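Local coordinates for protein YlmD (Geobacillus stearothermophilus, PDB 6T1B) that catalyses the phosphorolysis of adenosine, inosine and S-methyl-5'-thioadenosine to the free base and a ribose 1-phosphate, and also deaminates adenosine, at residues H156-W161 with A230-S235. Numbering follows the deposited sequence.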
ATOM      1  N   HIS A 156      -0.101  -4.876 -13.353  1.00 15.10           N
ATOM      2  CA  HIS A 156      -0.648  -6.224 -13.230  1.00 16.35           C
ATOM      3  C   HIS A 156      -2.040  -6.186 -12.607  1.00 13.84           C
ATOM      4  O   HIS A 156      -2.937  -6.909 -13.055  1.00 15.32           O
ATOM      5  CB  HIS A 156       0.321  -7.080 -12.408  1.00 15.62           C
ATOM      6  CG  HIS A 156      -0.015  -8.539 -12.361  1.00 16.26           C
ATOM      7  ND1 HIS A 156      -0.474  -9.247 -13.451  1.00 26.11           N
ATOM      8  CD2 HIS A 156       0.096  -9.439 -11.356  1.00 17.89           C
ATOM      9  CE1 HIS A 156      -0.664 -10.510 -13.107  1.00 23.48           C
ATOM     10  NE2 HIS A 156      -0.333 -10.651 -11.839  1.00 25.58           N
ATOM     11  N   MET A 157      -2.256  -5.320 -11.612  1.00 12.87           N
ATOM     12  CA  MET A 157      -3.599  -5.203 -11.040  1.00 12.80           C
ATOM     13  C   MET A 157      -4.587  -4.777 -12.123  1.00 14.98           C
ATOM     14  O   MET A 157      -5.677  -5.360 -12.275  1.00 15.06           O
ATOM     15  CB  MET A 157      -3.600  -4.162  -9.917  1.00 12.42           C
ATOM     16  CG  MET A 157      -4.925  -4.068  -9.167  1.00 12.71           C
ATOM     17  SD  MET A 157      -5.269  -5.427  -8.032  1.00 12.51           S
ATOM     18  CE  MET A 157      -4.115  -5.046  -6.690  1.00 13.69           C
ATOM     19  N   VAL A 158      -4.213  -3.764 -12.903  1.00 13.86           N
ATOM     20  CA  VAL A 158      -5.082  -3.265 -13.964  1.00 15.27           C
ATOM     21  C   VAL A 158      -5.370  -4.373 -14.965  1.00 15.41           C
ATOM     22  O   VAL A 158      -6.521  -4.583 -15.378  1.00 17.53           O
ATOM     23  CB  VAL A 158      -4.443  -2.041 -14.641  1.00 16.08           C
ATOM     24  CG1 VAL A 158      -5.305  -1.572 -15.801  1.00 19.19           C
ATOM     25  CG2 VAL A 158      -4.277  -0.940 -13.650  1.00 16.98           C
ATOM     26  N   TRP A 159      -4.325  -5.105 -15.376  1.00 16.51           N
ATOM     27  CA  TRP A 159      -4.493  -6.193 -16.331  1.00 18.63           C
ATOM     28  C   TRP A 159      -5.446  -7.259 -15.805  1.00 17.06           C
ATOM     29  O   TRP A 159      -6.267  -7.796 -16.563  1.00 18.93           O
ATOM     30  CB  TRP A 159      -3.132  -6.813 -16.656  1.00 21.28           C
ATOM     31  CG  TRP A 159      -3.176  -7.898 -17.679  1.00 23.92           C
ATOM     32  CD1 TRP A 159      -3.215  -7.738 -19.029  1.00 30.29           C
ATOM     33  CD2 TRP A 159      -3.167  -9.312 -17.438  1.00 25.12           C
ATOM     34  NE1 TRP A 159      -3.237  -8.964 -19.647  1.00 30.45           N
ATOM     35  CE2 TRP A 159      -3.204  -9.947 -18.694  1.00 26.39           C
ATOM     36  CE3 TRP A 159      -3.133 -10.100 -16.286  1.00 32.89           C
ATOM     37  CZ2 TRP A 159      -3.214 -11.334 -18.832  1.00 37.93           C
ATOM     38  CZ3 TRP A 159      -3.139 -11.482 -16.425  1.00 43.32           C
ATOM     39  CH2 TRP A 159      -3.181 -12.083 -17.691  1.00 38.18           C
ATOM     40  N   LEU A 160      -5.330  -7.606 -14.524  1.00 16.77           N
ATOM     41  CA  LEU A 160      -6.224  -8.616 -13.964  1.00 16.25           C
ATOM     42  C   LEU A 160      -7.659  -8.111 -13.937  1.00 15.93           C
ATOM     43  O   LEU A 160      -8.588  -8.858 -14.261  1.00 18.36           O
ATOM     44  CB  LEU A 160      -5.789  -9.011 -12.557  1.00 16.55           C
ATOM     45  CG  LEU A 160      -4.487  -9.808 -12.467  1.00 15.26           C
ATOM     46  CD1 LEU A 160      -4.020  -9.943 -11.016  1.00 16.39           C
ATOM     47  CD2 LEU A 160      -4.653 -11.170 -13.085  1.00 21.54           C
ATOM     48  N   TRP A 161      -7.864  -6.843 -13.578  1.00 16.67           N
ATOM     49  CA  TRP A 161      -9.225  -6.322 -13.554  1.00 15.57           C
ATOM     50  C   TRP A 161      -9.825  -6.314 -14.955  1.00 19.24           C
ATOM     51  O   TRP A 161     -11.015  -6.603 -15.134  1.00 19.43           O
ATOM     52  CB  TRP A 161      -9.267  -4.946 -12.907  1.00 17.00           C
ATOM     53  CG  TRP A 161      -9.082  -4.987 -11.423  1.00 13.85           C
ATOM     54  CD1 TRP A 161      -8.553  -6.008 -10.679  1.00 14.71           C
ATOM     55  CD2 TRP A 161      -9.422  -3.955 -10.477  1.00 13.03           C
ATOM     56  NE1 TRP A 161      -8.541  -5.670  -9.346  1.00 13.18           N
ATOM     57  CE2 TRP A 161      -9.096  -4.421  -9.201  1.00 13.29           C
ATOM     58  CE3 TRP A 161     -10.020  -2.700 -10.600  1.00 13.47           C
ATOM     59  CZ2 TRP A 161      -9.300  -3.658  -8.061  1.00 12.91           C
ATOM     60  CZ3 TRP A 161     -10.217  -1.952  -9.471  1.00 13.44           C
ATOM     61  CH2 TRP A 161      -9.860  -2.426  -8.221  1.00 14.18           C
ATOM     62  N   ALA A 230      -0.869   1.629 -18.421  1.00 20.29           N
ATOM     63  CA  ALA A 230      -1.838   0.536 -18.412  1.00 21.22           C
ATOM     64  C   ALA A 230      -3.259   0.990 -18.724  1.00 19.75           C
ATOM     65  O   ALA A 230      -4.155   0.148 -18.834  1.00 23.15           O
ATOM     66  CB  ALA A 230      -1.811  -0.170 -17.052  1.00 21.98           C
ATOM     67  N   GLY A 231      -3.493   2.292 -18.877  1.00 19.80           N
ATOM     68  CA  GLY A 231      -4.784   2.803 -19.275  1.00 18.86           C
ATOM     69  C   GLY A 231      -5.570   3.532 -18.210  1.00 20.60           C
ATOM     70  O   GLY A 231      -6.663   4.025 -18.494  1.00 20.05           O
ATOM     71  N   VAL A 232      -5.074   3.629 -16.999  1.00 17.47           N
ATOM     72  CA  VAL A 232      -5.832   4.356 -15.972  1.00 17.12           C
ATOM     73  C   VAL A 232      -5.749   5.848 -16.273  1.00 15.59           C
ATOM     74  O   VAL A 232      -4.635   6.381 -16.413  1.00 17.40           O
ATOM     75  CB  VAL A 232      -5.282   4.067 -14.582  1.00 15.02           C
ATOM     76  CG1 VAL A 232      -6.091   4.824 -13.549  1.00 17.21           C
ATOM     77  CG2 VAL A 232      -5.305   2.556 -14.296  1.00 17.31           C
ATOM     78  N   PRO A 233      -6.868   6.560 -16.344  1.00 16.54           N
ATOM     79  CA  PRO A 233      -6.810   7.977 -16.734  1.00 16.93           C
ATOM     80  C   PRO A 233      -6.067   8.817 -15.705  1.00 16.43           C
ATOM     81  O   PRO A 233      -6.205   8.610 -14.493  1.00 17.10           O
ATOM     82  CB  PRO A 233      -8.286   8.390 -16.810  1.00 17.53           C
ATOM     83  CG  PRO A 233      -9.023   7.106 -17.069  1.00 18.60           C
ATOM     84  CD  PRO A 233      -8.261   6.069 -16.276  1.00 17.44           C
ATOM     85  N   ASN A 234      -5.339   9.819 -16.221  1.00 17.15           N
ATOM     86  CA  ASN A 234      -4.579  10.737 -15.373  1.00 18.26           C
ATOM     87  C   ASN A 234      -5.444  11.304 -14.254  1.00 18.96           C
ATOM     88  O   ASN A 234      -5.017  11.367 -13.100  1.00 18.93           O
ATOM     89  CB  ASN A 234      -4.015  11.852 -16.255  1.00 19.31           C
ATOM     90  CG  ASN A 234      -3.225  12.891 -15.487  1.00 23.40           C
ATOM     91  OD1 ASN A 234      -2.292  12.554 -14.762  1.00 25.63           O
ATOM     92  ND2 ASN A 234      -3.599  14.160 -15.648  1.00 24.21           N
ATOM     93  N   SER A 235      -6.658  11.749 -14.586  1.00 17.63           N
ATOM     94  CA  SER A 235      -7.527  12.409 -13.609  1.00 19.82           C
ATOM     95  C   SER A 235      -8.121  11.436 -12.600  1.00 17.46           C
ATOM     96  O   SER A 235      -8.804  11.872 -11.667  1.00 20.41           O
ATOM     97  CB  SER A 235      -8.613  13.213 -14.329  1.00 24.79           C
ATOM     98  OG  SER A 235      -9.461  12.365 -15.067  1.00 25.27           O
TER
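Val158, on helix 153-163, meets Ala230 and Val232 at the point where helix 219-229 ends in a Schellman motif and the chain turns off toward strand 237-239. Gly231 makes that turn: its positive phi of 109° takes the chain out of the helix. On either side of it in sequence, Ala230 and Val232 both point their CB atoms toward helix 153-163.

Val158 CB itself lies 4.0 Å from the methyl CB of Ala230. One branch, CG1, extends trans to the backbone N (chi1 177°) and reaches Ala230, where it sits 4.0 Å from Ala230 CB and 3.7 Å from Ala230 O. That last approach is a methyl resting against a carbonyl oxygen, in van der Waals contact. The other branch, CG2, lies opposite the carbonyl carbon and turns to Val232 beyond the glycine. Both valines have the same chi1, near 180°, and in each the methyl that meets the other is CG2, the one beside its own backbone N.

Everything that touches here is apolar side chain apart from the one carbonyl, and the buried patch is small, about 120 Å². Leu227 of helix 219-229 and Pro169 also pack on Val158, while on helix 153-163 Met157 faces the sheet, touching Ile85 and Phe131. The contact is thus plain packing of helix 153-163 against the loop that leads from helix 219-229 to strand 237-239 in this YfiH/LACC1 family protein, remote from both zinc ions and the inosine pocket, and the closer of its two methyl-to-methyl approaches is Val158 CG2 to Val232 CG2, 3.7 Å.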